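Local coordinates for protein alginate lyase (Paenibacillus sp. FPU-7, PDB 6KFN) that cleaves the polysaccharide alginate by a lyase (beta-elimination) reaction and is built as a right-handed parallel beta-helix, at residues D25-E31 with T52-S58; P61-Y67 with G86-A92; F121-S125 with T160-S164; K163-N168 with G189-I194; I194-F200 with I224-Y230. All coordinates share one frame; numbering follows the deposited sequence.

Overall arrangement
The five contacts are taken along one right-handed beta-helix and follow each other in chain order. Contacts 1 and 2 lie toward the N-terminal end, their centres about 13 Å apart, and they touch where Ser55 OG and Ala62 N come within 3.0 Å, probably as a hydrogen bond. Contacts 3 and 4 share Lys163 and Ser164, their centres about 9 Å apart, with a probable bond of 2.9 Å from Asn168 ND2 to Ser125 O. Contact 4 runs on through Ile194 into contact 5, about 17 Å between centres. The side chains of Arg122 and Thr190 are about 13 Å, and that of Val195 about 14 Å, from a bound sodium ion, so none forms a sodium site.

Contact 1: residues D25-E31 with T52-S58; sequences DDIVLAE and TIRSAGS
Leu29 sets its CD1 methyl across the flank of Ile53, 4.0 Å from CG1 in one of the two conformers modelled for that isoleucine, and Ile27 CG2 approaches Ile53 CG1 more loosely on the same face. These branched side chains belong to neighbouring parallel strands at the N-terminal end of a right-handed beta-helix; they suit its dry interior, and helix 11-19 packs on the two isoleucines through Leu14. The strands pair in regular alternation: Ile27 N bonds to Thr52 O at 2.8 Å, and Ile27 O receives Arg54 N. Asp26, Val28, Thr52 and Arg54 carry the opposite, more polar face. Extended from CG to NE, Arg54 grips the Asp26 carboxylate side-on, NE reaching the syn lone pair of OD1 at 2.9 Å and NH2 reaching OD2 at 2.9 Å. The two planes are 27° apart. Val28 CG2 lies over one face of the guanidinium, 3.5 Å from NH2, while Val28 CG1 meets Ala56 CB at 3.8 Å. A leucine in place of Arg54 would probably leave the Asp26 carboxylate without its charged mate and free to turn. Beyond this pair, a single water donates to Asp25 O and accepts from Thr52 OG1, both at 2.8 Å.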
# COMPACT_ATOMS: atom_id res chain seq x y z
N ASP A 25 19.56 14.80 6.14
CA ASP A 25 19.61 15.28 4.76
C ASP A 25 18.21 15.60 4.25
O ASP A 25 17.25 14.88 4.52
CB ASP A 25 20.27 14.26 3.83
CG ASP A 25 21.76 14.21 3.87
OD1 ASP A 25 22.39 15.09 4.53
OD2 ASP A 25 22.32 13.33 3.19
N ASP A 26 18.13 16.63 3.40
CA ASP A 26 16.91 17.03 2.67
C ASP A 26 17.28 17.00 1.19
O ASP A 26 17.95 17.92 0.72
CB ASP A 26 16.48 18.39 3.15
CG ASP A 26 15.12 18.82 2.67
OD1 ASP A 26 14.34 17.98 2.23
OD2 ASP A 26 14.84 20.06 2.80
N ILE A 27 16.86 15.94 0.51
CA ILE A 27 17.12 15.73 -0.90
C ILE A 27 15.89 16.26 -1.65
O ILE A 27 14.80 15.69 -1.54
CB ILE A 27 17.38 14.26 -1.20
CG1 ILE A 27 18.55 13.73 -0.37
CG2 ILE A 27 17.61 14.08 -2.70
CD1 ILE A 27 18.69 12.19 -0.43
N VAL A 28 16.09 17.37 -2.36
CA VAL A 28 14.99 18.17 -2.90
C VAL A 28 15.04 18.08 -4.42
O VAL A 28 16.01 18.53 -5.04
CB VAL A 28 15.07 19.63 -2.43
CG1 VAL A 28 13.85 20.39 -2.92
CG2 VAL A 28 15.20 19.71 -0.90
N LEU A 29 14.02 17.46 -5.01
CA LEU A 29 14.01 17.13 -6.42
C LEU A 29 13.22 18.15 -7.23
O LEU A 29 12.10 18.53 -6.89
CB LEU A 29 13.43 15.74 -6.62
CG LEU A 29 14.15 14.62 -5.87
CD1 LEU A 29 13.62 13.28 -6.29
CD2 LEU A 29 15.65 14.71 -6.08
N ALA A 30 13.84 18.62 -8.32
CA ALA A 30 13.26 19.69 -9.12
C ALA A 30 11.91 19.33 -9.71
O ALA A 30 11.70 18.23 -10.22
CB ALA A 30 14.22 20.04 -10.26
N GLU A 31 10.96 20.27 -9.65
CA GLU A 31 9.67 20.09 -10.29
C GLU A 31 9.82 19.89 -11.79
O GLU A 31 10.68 20.47 -12.43
CB GLU A 31 8.77 21.29 -10.03
CG GLU A 31 8.27 21.37 -8.60
CD GLU A 31 7.23 22.44 -8.44
OE1 GLU A 31 7.53 23.50 -7.88
OE2 GLU A 31 6.09 22.24 -8.94
N THR A 52 15.14 12.88 4.18
CA THR A 52 14.00 13.27 3.37
C THR A 52 14.35 13.22 1.89
O THR A 52 15.40 13.71 1.48
CB THR A 52 13.54 14.68 3.76
OG1 THR A 52 13.16 14.65 5.14
CG2 THR A 52 12.37 15.17 2.94
N ILE A 53 13.43 12.67 1.09
CA ILE A 53 13.42 12.85 -0.35
C ILE A 53 12.06 13.46 -0.69
O ILE A 53 11.03 12.90 -0.34
CB ILE A 53 13.67 11.54 -1.08
CG1 ILE A 53 13.82 11.82 -2.60
CG2 ILE A 53 12.82 10.44 -0.61
CD1 ILE A 53 14.24 10.56 -3.32
N ARG A 54 12.08 14.61 -1.35
CA ARG A 54 10.83 15.32 -1.61
C ARG A 54 10.91 16.09 -2.90
O ARG A 54 11.98 16.42 -3.39
CB ARG A 54 10.47 16.25 -0.44
CG ARG A 54 11.43 17.40 -0.25
CD ARG A 54 11.03 18.22 0.94
NE ARG A 54 11.99 19.27 1.23
CZ ARG A 54 11.94 20.51 0.79
NH1 ARG A 54 10.94 20.93 0.00
NH2 ARG A 54 12.89 21.36 1.11
N SER A 55 9.74 16.43 -3.42
CA SER A 55 9.65 17.34 -4.53
C SER A 55 9.85 18.77 -4.02
O SER A 55 9.41 19.14 -2.91
CB SER A 55 8.27 17.11 -5.17
OG SER A 55 8.11 17.78 -6.38
N ALA A 56 10.47 19.58 -4.87
CA ALA A 56 10.67 20.99 -4.54
C ALA A 56 9.35 21.73 -4.42
O ALA A 56 9.27 22.72 -3.70
CB ALA A 56 11.56 21.67 -5.60
N GLY A 57 8.32 21.29 -5.13
CA GLY A 57 7.00 21.89 -5.03
C GLY A 57 5.95 20.94 -5.56
O GLY A 57 6.27 19.85 -6.06
N SER A 58 4.69 21.34 -5.44
CA SER A 58 3.57 20.46 -5.78
C SER A 58 2.86 20.82 -7.06
O SER A 58 1.89 20.14 -7.41
CB SER A 58 2.55 20.41 -4.65
OG SER A 58 2.09 21.71 -4.37
O HOH W 1 15.47 15.27 6.61

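Contact 2: residues P61-Y67 with G86-A92; sequences PAVLSGY and GLKMTGA
Strands 63-65 and 88-90 run parallel, 4.6 Å apart and 17° from perfect alignment, with Val63, Leu64 and Ser65 facing Lys88, Met89 and Thr90. Four backbone hydrogen bonds alternate between them: Lys88 N to Ala62 O, Leu64 N to Lys88 O at 2.8 Å, Thr90 N to Leu64 O, and Gly66 N to Thr90 O. The last reaches the corner at Gly91, whose phi of 72° is easy for glycine and where a CB would run into Ser65 OG. Lys88, extended beyond CG, lays its methylenes along the outer surface: CD passes Val63 CG2 at 3.8 Å and CE reaches Pro61 CD at 4.0 Å. A water then joins its NZ, at 2.9 Å, to Pro61 O, so the aliphatic stem packs while a water binds the ammonium. Val63 CG1 also meets Thr90 CG2 at 3.7 Å, the threonine hydroxyl being turned off to Tyr112 O. On the inner side Ala62 CB touches Leu87 CD2 at 3.8 Å and, in one of its two conformers, Met89 lies alongside Leu64. Strands 34-36 and 110-114 border the pair on its two flanks, while Leu29 of strand 25-29 packs on Leu64 and Leu87 within the beta-helix interior.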
# COMPACT_ATOMS: atom_id res chain seq x y z
N PRO A 61 4.98 17.88 -9.61
CA PRO A 61 5.88 17.06 -8.77
C PRO A 61 6.96 16.37 -9.58
O PRO A 61 6.74 15.89 -10.68
CB PRO A 61 4.94 16.04 -8.13
CG PRO A 61 3.61 16.76 -8.11
CD PRO A 61 3.56 17.55 -9.38
N ALA A 62 8.15 16.25 -8.96
CA ALA A 62 9.18 15.38 -9.49
C ALA A 62 8.67 13.95 -9.60
O ALA A 62 7.87 13.49 -8.79
CB ALA A 62 10.41 15.45 -8.58
N VAL A 63 9.19 13.24 -10.60
CA VAL A 63 8.81 11.87 -10.91
C VAL A 63 10.02 10.96 -10.78
O VAL A 63 11.07 11.23 -11.37
CB VAL A 63 8.27 11.74 -12.34
CG1 VAL A 63 7.87 10.30 -12.65
CG2 VAL A 63 7.09 12.69 -12.59
N LEU A 64 9.87 9.86 -10.02
CA LEU A 64 10.82 8.77 -10.04
C LEU A 64 10.28 7.69 -10.96
O LEU A 64 9.23 7.10 -10.69
CB LEU A 64 11.06 8.18 -8.64
CG LEU A 64 11.46 9.15 -7.54
CD1 LEU A 64 11.81 8.37 -6.29
CD2 LEU A 64 12.60 10.02 -7.97
N SER A 65 10.97 7.46 -12.09
CA SER A 65 10.56 6.45 -13.04
C SER A 65 11.57 5.32 -13.10
O SER A 65 12.78 5.58 -13.13
CB SER A 65 10.44 7.03 -14.42
OG SER A 65 10.01 6.02 -15.34
N GLY A 66 11.10 4.06 -13.16
CA GLY A 66 11.99 2.99 -13.56
C GLY A 66 12.23 3.01 -15.06
O GLY A 66 11.77 3.88 -15.79
N TYR A 67 12.94 1.98 -15.51
CA TYR A 67 13.26 1.83 -16.92
C TYR A 67 12.19 1.10 -17.71
O TYR A 67 12.15 1.26 -18.94
CB TYR A 67 14.53 1.02 -17.06
CG TYR A 67 15.71 1.68 -16.41
CD1 TYR A 67 16.33 2.76 -17.01
CD2 TYR A 67 16.21 1.21 -15.20
CE1 TYR A 67 17.42 3.36 -16.45
CE2 TYR A 67 17.29 1.81 -14.61
CZ TYR A 67 17.92 2.88 -15.25
OH TYR A 67 19.01 3.49 -14.67
N GLY A 86 5.64 14.00 -1.57
CA GLY A 86 5.28 14.83 -2.70
C GLY A 86 5.77 14.37 -4.04
O GLY A 86 5.79 15.15 -4.96
N LEU A 87 6.12 13.12 -4.20
CA LEU A 87 6.69 12.59 -5.42
C LEU A 87 5.70 11.73 -6.18
O LEU A 87 4.81 11.11 -5.60
CB LEU A 87 7.90 11.72 -5.06
CG LEU A 87 9.08 12.51 -4.44
CD1 LEU A 87 10.09 11.56 -3.84
CD2 LEU A 87 9.75 13.33 -5.48
N LYS A 88 5.92 11.66 -7.47
CA LYS A 88 5.30 10.65 -8.33
C LYS A 88 6.26 9.49 -8.51
O LYS A 88 7.49 9.70 -8.60
CB LYS A 88 4.95 11.27 -9.68
CG LYS A 88 3.90 12.35 -9.62
CD LYS A 88 3.65 13.06 -10.96
CE LYS A 88 2.49 13.98 -10.92
NZ LYS A 88 2.32 14.59 -12.28
N MET A 89 5.73 8.28 -8.59
CA MET A 89 6.51 7.07 -8.83
C MET A 89 5.81 6.27 -9.92
O MET A 89 4.61 6.00 -9.81
CB MET A 89 6.66 6.17 -7.58
CG MET A 89 7.59 6.66 -6.48
SD MET A 89 6.83 7.85 -5.40
CE MET A 89 8.21 8.07 -4.20
N THR A 90 6.55 5.87 -10.94
CA THR A 90 5.96 5.20 -12.08
C THR A 90 6.96 4.31 -12.78
O THR A 90 8.16 4.36 -12.53
CB THR A 90 5.38 6.26 -13.03
OG1 THR A 90 4.52 5.64 -14.00
CG2 THR A 90 6.43 7.05 -13.79
N GLY A 91 6.45 3.53 -13.75
CA GLY A 91 7.33 3.00 -14.76
C GLY A 91 8.26 1.89 -14.31
O GLY A 91 9.40 1.78 -14.82
N ALA A 92 7.82 1.05 -13.41
CA ALA A 92 8.61 -0.04 -12.86
C ALA A 92 7.70 -1.18 -12.50
O ALA A 92 6.48 -1.04 -12.42
CB ALA A 92 9.41 0.41 -11.65
O HOH W 2 4.73 16.17 -12.54

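Contact 3: residues F121-S125 with T160-S164; sequences FRDGS and TYNKS
Asp123 OD1 accepts Asn162 N at 2.9 Å, met on its anti side by an almost straight bond. Asn162 O in turn takes a water, at 2.8 Å, that also accepts the N-H of Asp123, and it receives Gly124 N weakly at 3.0 Å. Arg122-Ser125 form a type I' turn, and glycine suits its third position because a CB at Gly124 would press against the preceding carbonyl and crowd Asn162 ND2. Asn162 folds its own loop as an Asx turn, OD1 receiving Ser164 N. Next to these bonds the guanidinium of Arg122 lies flat on the Tyr161 ring, centres 4.0 Å apart and planes at 9°. CD lies over the ring face in a CH-pi contact, 3.9 Å from the centroid, and the bend at chi3 (69°) lays the guanidinium flat beyond it. Thr160 CG2 lies over the opposite face. A serine at Tyr161 would probably strip Arg122 of the surface it lies on and set its guanidinium freer to swing. Since Arg122 NE also forms a salt bridge with Asp99, that carboxylate and an off-centre cation-pi contact are likely to fix the charge together, tying loop 160-164 to strand 119-122.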
# COMPACT_ATOMS: atom_id res chain seq x y z
N PHE A 121 5.25 -3.50 1.80
CA PHE A 121 5.97 -3.54 3.07
C PHE A 121 6.45 -4.98 3.29
O PHE A 121 5.62 -5.87 3.46
CB PHE A 121 5.07 -3.15 4.23
CG PHE A 121 4.46 -1.77 4.11
CD1 PHE A 121 5.16 -0.67 4.51
CD2 PHE A 121 3.20 -1.59 3.60
CE1 PHE A 121 4.63 0.60 4.42
CE2 PHE A 121 2.65 -0.33 3.50
CZ PHE A 121 3.38 0.79 3.92
N ARG A 122 7.76 -5.22 3.23
CA ARG A 122 8.28 -6.59 3.21
C ARG A 122 9.40 -6.76 4.22
O ARG A 122 10.06 -5.81 4.66
CB ARG A 122 8.74 -6.92 1.77
CG ARG A 122 8.93 -8.41 1.49
CD ARG A 122 9.22 -8.71 0.03
NE ARG A 122 10.54 -8.22 -0.34
CZ ARG A 122 11.04 -8.33 -1.56
NH1 ARG A 122 10.38 -8.93 -2.53
NH2 ARG A 122 12.25 -7.83 -1.82
N ASP A 123 9.65 -8.03 4.55
CA ASP A 123 10.84 -8.41 5.31
C ASP A 123 10.94 -7.62 6.61
O ASP A 123 11.95 -7.01 6.93
CB ASP A 123 12.11 -8.31 4.47
CG ASP A 123 13.30 -9.01 5.07
OD1 ASP A 123 13.11 -9.95 5.86
OD2 ASP A 123 14.44 -8.65 4.71
N GLY A 124 9.85 -7.67 7.39
CA GLY A 124 9.86 -7.08 8.72
C GLY A 124 9.62 -5.58 8.76
O GLY A 124 9.65 -5.01 9.85
N SER A 125 9.36 -4.94 7.64
CA SER A 125 9.17 -3.49 7.61
C SER A 125 7.97 -3.11 8.45
O SER A 125 6.85 -3.51 8.13
CB SER A 125 8.93 -3.03 6.16
OG SER A 125 10.09 -3.16 5.37
N THR A 160 11.97 -16.91 3.65
CA THR A 160 12.79 -16.00 2.87
C THR A 160 12.78 -14.59 3.43
O THR A 160 13.82 -13.94 3.51
CB THR A 160 12.30 -16.00 1.40
OG1 THR A 160 12.39 -17.35 0.87
CG2 THR A 160 13.10 -15.09 0.52
N TYR A 161 11.61 -14.08 3.77
CA TYR A 161 11.40 -12.72 4.25
C TYR A 161 10.70 -12.79 5.62
O TYR A 161 9.79 -13.59 5.81
CB TYR A 161 10.53 -11.91 3.30
CG TYR A 161 11.11 -11.75 1.92
CD1 TYR A 161 12.34 -11.16 1.71
CD2 TYR A 161 10.44 -12.22 0.82
CE1 TYR A 161 12.89 -11.02 0.45
CE2 TYR A 161 10.95 -12.08 -0.48
CZ TYR A 161 12.19 -11.50 -0.64
OH TYR A 161 12.76 -11.35 -1.90
N ASN A 162 11.10 -11.89 6.52
CA ASN A 162 10.44 -11.81 7.82
C ASN A 162 8.99 -11.42 7.63
O ASN A 162 8.68 -10.37 7.05
CB ASN A 162 11.23 -10.81 8.66
CG ASN A 162 10.72 -10.63 10.06
OD1 ASN A 162 9.64 -10.93 10.42
ND2 ASN A 162 11.54 -10.02 10.87
N LYS A 163 8.10 -12.27 8.12
CA LYS A 163 6.66 -12.07 7.95
C LYS A 163 6.13 -10.88 8.73
O LYS A 163 5.01 -10.40 8.46
CB LYS A 163 5.93 -13.34 8.42
CG LYS A 163 5.91 -13.55 9.93
CD LYS A 163 5.41 -14.91 10.31
CE LYS A 163 5.19 -15.03 11.80
NZ LYS A 163 4.97 -16.44 12.26
N SER A 164 6.87 -10.42 9.74
CA SER A 164 6.34 -9.46 10.72
C SER A 164 6.50 -8.01 10.23
O SER A 164 7.20 -7.19 10.84
CB SER A 164 7.02 -9.66 12.06
OG SER A 164 6.75 -10.96 12.59
O HOH W 3 7.43 -9.71 4.59

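Contact 4: residues K163-N168 with G189-I194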
# COMPACT_ATOMS: atom_id res chain seq x y z
N LYS A 163 8.10 -12.27 8.12
CA LYS A 163 6.66 -12.07 7.95
C LYS A 163 6.13 -10.88 8.73
O LYS A 163 5.01 -10.40 8.46
CB LYS A 163 5.93 -13.34 8.42
CG LYS A 163 5.91 -13.55 9.93
CD LYS A 163 5.41 -14.91 10.31
CE LYS A 163 5.19 -15.03 11.80
NZ LYS A 163 4.97 -16.44 12.26
N SER A 164 6.87 -10.42 9.74
CA SER A 164 6.34 -9.46 10.72
C SER A 164 6.50 -8.01 10.23
O SER A 164 7.20 -7.19 10.84
CB SER A 164 7.02 -9.66 12.06
OG SER A 164 6.75 -10.96 12.59
N ALA A 165 5.81 -7.71 9.13
CA ALA A 165 5.70 -6.34 8.64
C ALA A 165 4.50 -5.72 9.36
O ALA A 165 3.36 -5.79 8.91
CB ALA A 165 5.51 -6.34 7.12
N ASP A 166 4.78 -5.18 10.56
CA ASP A 166 3.78 -4.94 11.57
C ASP A 166 3.51 -3.45 11.81
O ASP A 166 4.39 -2.60 11.64
CB ASP A 166 4.20 -5.59 12.88
CG ASP A 166 4.16 -7.15 12.82
OD1 ASP A 166 3.66 -7.71 11.83
OD2 ASP A 166 4.63 -7.80 13.77
N ARG A 167 2.28 -3.17 12.26
CA ARG A 167 1.90 -1.84 12.70
C ARG A 167 2.07 -0.79 11.60
O ARG A 167 2.30 0.38 11.88
CB ARG A 167 2.63 -1.42 14.00
CG ARG A 167 2.39 -2.39 15.15
CD ARG A 167 3.26 -2.03 16.38
NE ARG A 167 4.67 -2.09 16.08
CZ ARG A 167 5.40 -3.18 15.91
NH1 ARG A 167 4.94 -4.37 16.27
NH2 ARG A 167 6.61 -3.09 15.39
N ASN A 168 1.91 -1.20 10.34
CA ASN A 168 1.93 -0.26 9.25
C ASN A 168 0.55 0.37 9.08
O ASN A 168 -0.47 -0.27 9.28
CB ASN A 168 2.38 -0.95 7.96
CG ASN A 168 3.81 -1.42 8.07
OD1 ASN A 168 4.71 -0.61 8.32
ND2 ASN A 168 4.05 -2.72 7.89
N GLY A 189 0.84 -13.38 8.93
CA GLY A 189 2.08 -13.08 9.62
C GLY A 189 2.22 -11.64 10.08
O GLY A 189 3.03 -11.37 10.95
N THR A 190 1.45 -10.73 9.45
CA THR A 190 1.47 -9.33 9.86
C THR A 190 0.50 -9.11 11.01
O THR A 190 -0.55 -9.76 11.10
CB THR A 190 1.11 -8.40 8.69
OG1 THR A 190 -0.28 -8.53 8.33
CG2 THR A 190 2.01 -8.60 7.50
N VAL A 191 0.85 -8.14 11.86
CA VAL A 191 0.04 -7.78 13.01
C VAL A 191 -0.15 -6.27 13.04
O VAL A 191 0.80 -5.52 12.92
CB VAL A 191 0.71 -8.27 14.31
CG1 VAL A 191 0.02 -7.81 15.50
CG2 VAL A 191 0.86 -9.78 14.32
N GLY A 192 -1.40 -5.84 13.25
CA GLY A 192 -1.66 -4.46 13.61
C GLY A 192 -1.77 -3.47 12.46
O GLY A 192 -1.64 -2.27 12.68
N THR A 193 -1.98 -3.95 11.24
CA THR A 193 -2.14 -3.05 10.10
C THR A 193 -3.39 -2.20 10.30
O THR A 193 -4.45 -2.73 10.62
CB THR A 193 -2.30 -3.88 8.82
OG1 THR A 193 -1.22 -4.81 8.68
CG2 THR A 193 -2.29 -2.98 7.58
N ILE A 194 -3.27 -0.90 10.03
CA ILE A 194 -4.39 0.03 10.10
C ILE A 194 -4.66 0.55 8.69
O ILE A 194 -3.74 1.00 8.01
CB ILE A 194 -4.09 1.20 11.06
CG1 ILE A 194 -3.82 0.71 12.46
CG2 ILE A 194 -5.25 2.24 11.00
CD1 ILE A 194 -3.50 1.79 13.46
O HOH W 4 1.41 -3.87 9.19
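Val191 N comes to the Asp166 carboxylate from above its plane, 63° out of it, and bonds to OD1 at 2.8 Å. The same oxygen lies 3.4 Å from Thr190 CA, and Val191 CB stands 3.9 Å from Asp166 CG, so the carboxylate lies against the 190-191 backbone. With CG beside its own backbone N (chi1 -70°), Asp166 can reach across while Arg167 N bonds to Val191 O in the carbonyl plane at 2.9 Å. An aspartate suits this place because its short side chain takes the role of a backbone acceptor. The amide of Asn168 is held from the previous coil, ND2 donating to Ser125 O and OD1 accepting from Asn128 ND2. Both segments are loops leading into successive strands of the right-handed beta-helix, 169-171 and 194-196, and regular pairing begins where Ile194 N bonds to Asn168 O at 3.0 Å. Two glycines of positive phi permit the close passage: a CB on Gly189 would strike Lys163 CB and, at phi 97°, jam against the preceding carbonyl O, and one on Gly192 would crowd Arg167 CG. Thr190 turns its CG2 toward Ala165 O, at 3.4 Å, and hands its hydroxyl to Lys187 O. A water is hydrogen-bonded to Thr193 OG1 (2.8 Å), donates to Ala165 O, and accepts from Asn168 N and, weakly, Asn168 ND2.

Contact 5: residues I194-F200 with I224-Y230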
# COMPACT_ATOMS: atom_id res chain seq x y z
N ILE A 194 -3.27 -0.90 10.03
CA ILE A 194 -4.39 0.03 10.10
C ILE A 194 -4.66 0.55 8.69
O ILE A 194 -3.74 1.00 8.01
CB ILE A 194 -4.09 1.20 11.06
CG1 ILE A 194 -3.82 0.71 12.46
CG2 ILE A 194 -5.25 2.24 11.00
CD1 ILE A 194 -3.50 1.79 13.46
N VAL A 195 -5.94 0.52 8.29
CA VAL A 195 -6.39 1.14 7.05
C VAL A 195 -7.52 2.10 7.45
O VAL A 195 -8.56 1.64 7.94
CB VAL A 195 -6.94 0.13 6.04
CG1 VAL A 195 -7.37 0.87 4.78
CG2 VAL A 195 -5.88 -0.94 5.74
N GLU A 196 -7.29 3.39 7.28
CA GLU A 196 -8.25 4.38 7.79
C GLU A 196 -8.44 5.50 6.80
O GLU A 196 -7.51 5.90 6.07
CB GLU A 196 -7.82 4.97 9.15
CG GLU A 196 -6.51 5.75 9.06
CD GLU A 196 -6.09 6.41 10.36
OE1 GLU A 196 -6.61 5.99 11.42
OE2 GLU A 196 -5.20 7.30 10.30
N ASN A 197 -9.64 6.06 6.79
CA ASN A 197 -9.93 7.32 6.11
C ASN A 197 -9.60 7.29 4.62
O ASN A 197 -9.26 8.33 4.04
CB ASN A 197 -9.22 8.50 6.78
CG ASN A 197 -9.48 8.56 8.26
OD1 ASN A 197 -10.53 8.27 8.72
ND2 ASN A 197 -8.47 8.98 9.01
N SER A 198 -9.70 6.12 4.01
CA SER A 198 -9.26 5.91 2.64
C SER A 198 -10.47 5.70 1.72
O SER A 198 -11.59 5.50 2.17
CB SER A 198 -8.26 4.76 2.59
OG SER A 198 -7.06 5.13 3.29
N VAL A 199 -10.20 5.78 0.41
CA VAL A 199 -11.24 5.70 -0.60
C VAL A 199 -10.80 4.70 -1.66
O VAL A 199 -9.70 4.82 -2.21
CB VAL A 199 -11.55 7.06 -1.25
CG1 VAL A 199 -12.67 6.89 -2.31
CG2 VAL A 199 -11.95 8.07 -0.19
N PHE A 200 -11.66 3.72 -1.93
CA PHE A 200 -11.38 2.63 -2.86
C PHE A 200 -12.26 2.77 -4.09
O PHE A 200 -13.48 2.64 -4.01
CB PHE A 200 -11.64 1.29 -2.18
CG PHE A 200 -11.01 1.17 -0.82
CD1 PHE A 200 -9.68 1.53 -0.60
CD2 PHE A 200 -11.76 0.75 0.27
CE1 PHE A 200 -9.13 1.48 0.68
CE2 PHE A 200 -11.21 0.68 1.55
CZ PHE A 200 -9.90 1.05 1.76
N ILE A 224 -9.72 -1.69 10.17
CA ILE A 224 -10.22 -1.17 8.91
C ILE A 224 -11.33 -0.20 9.30
O ILE A 224 -12.45 -0.65 9.62
CB ILE A 224 -10.71 -2.30 8.00
CG1 ILE A 224 -9.68 -3.44 7.89
CG2 ILE A 224 -11.21 -1.73 6.68
CD1 ILE A 224 -8.34 -3.07 7.34
N ARG A 225 -11.04 1.09 9.33
CA ARG A 225 -11.96 2.06 9.89
C ARG A 225 -12.16 3.29 9.01
O ARG A 225 -11.23 3.87 8.46
CB ARG A 225 -11.51 2.51 11.31
CG ARG A 225 -10.19 3.18 11.38
CD ARG A 225 -9.82 3.52 12.81
NE ARG A 225 -8.49 4.12 12.92
CZ ARG A 225 -7.65 3.95 13.92
NH1 ARG A 225 -7.98 3.20 14.95
NH2 ARG A 225 -6.48 4.52 13.85
N ASN A 226 -13.43 3.69 8.90
CA ASN A 226 -13.77 4.99 8.32
C ASN A 226 -13.32 5.12 6.87
O ASN A 226 -12.94 6.21 6.43
CB ASN A 226 -13.23 6.13 9.19
CG ASN A 226 -13.70 5.96 10.62
OD1 ASN A 226 -14.84 5.53 10.87
ND2 ASN A 226 -12.77 6.11 11.58
N ASN A 227 -13.44 4.04 6.11
CA ASN A 227 -13.10 4.03 4.68
C ASN A 227 -14.39 4.04 3.86
O ASN A 227 -15.45 3.68 4.34
CB ASN A 227 -12.29 2.81 4.32
CG ASN A 227 -11.03 2.70 5.17
OD1 ASN A 227 -10.12 3.49 5.04
ND2 ASN A 227 -10.99 1.70 6.05
N ILE A 228 -14.25 4.42 2.59
CA ILE A 228 -15.35 4.40 1.62
C ILE A 228 -14.92 3.55 0.43
O ILE A 228 -13.84 3.78 -0.13
CB ILE A 228 -15.70 5.83 1.13
CG1 ILE A 228 -16.10 6.71 2.31
CG2 ILE A 228 -16.81 5.74 0.08
CD1 ILE A 228 -16.20 8.20 1.94
N GLY A 229 -15.76 2.58 0.07
CA GLY A 229 -15.49 1.76 -1.10
C GLY A 229 -16.59 1.84 -2.14
O GLY A 229 -17.77 1.75 -1.81
N TYR A 230 -16.17 2.00 -3.40
CA TYR A 230 -17.07 2.08 -4.54
C TYR A 230 -16.84 0.89 -5.45
O TYR A 230 -15.79 0.78 -6.11
CB TYR A 230 -16.80 3.38 -5.34
CG TYR A 230 -17.04 4.63 -4.57
CD1 TYR A 230 -18.32 5.09 -4.35
CD2 TYR A 230 -16.00 5.40 -4.08
CE1 TYR A 230 -18.57 6.27 -3.67
CE2 TYR A 230 -16.22 6.59 -3.42
CZ TYR A 230 -17.53 7.04 -3.22
OH TYR A 230 -17.80 8.20 -2.55
O HOH W 5 -10.07 6.85 11.32
O HOH W 6 -12.84 7.60 3.79
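Glu196 and Arg225 lie side by side, pointing the same way from adjacent parallel strands, because both place CG between the backbone N and the carbonyl carbon (chi1 63° and 61°) and continue extended. In one of two conformers modelled for Glu196, NE and NH2 of the arginine close on a single oxygen, Glu196 OE1, at 3.0 and 2.8 Å, the carboxylate plane turned 39° from the guanidinium. OE2 goes to Ser171 OG, so this glutamate links three successive coils. Asn227 is oriented quite differently: its side chain crosses Val195 at about a right angle and fills the corner between the two short strands of 194-200. Asparagine suits the place because one amide offers both donor and acceptor. Outside, Asn197 and Asn226 stand alongside each other with nearly parallel amides, bridged by a water; both have positive phi, which asparagine tolerates well. Inside, Val195 CG2 and Ile224 CD1 run together at 3.6 Å, and Phe200 CE2 rests on Asn227 CB at 3.7 Å. Tyr230 turns its ring edge to Val199 CG1. Asn227 OD1 gives Ser198 N an acceptor at the bend, on a lone pair at 2.9 Å, while ND2 adds, from above the carbonyl plane, a second bond of 3.1 Å to Val195 O, already paired with Arg225 N. Asn259 bonds likewise to Asn227 N and Ile224 O, a repeat from coil to coil consistent with the asparagine rows of pectate-lyase-like beta-helices.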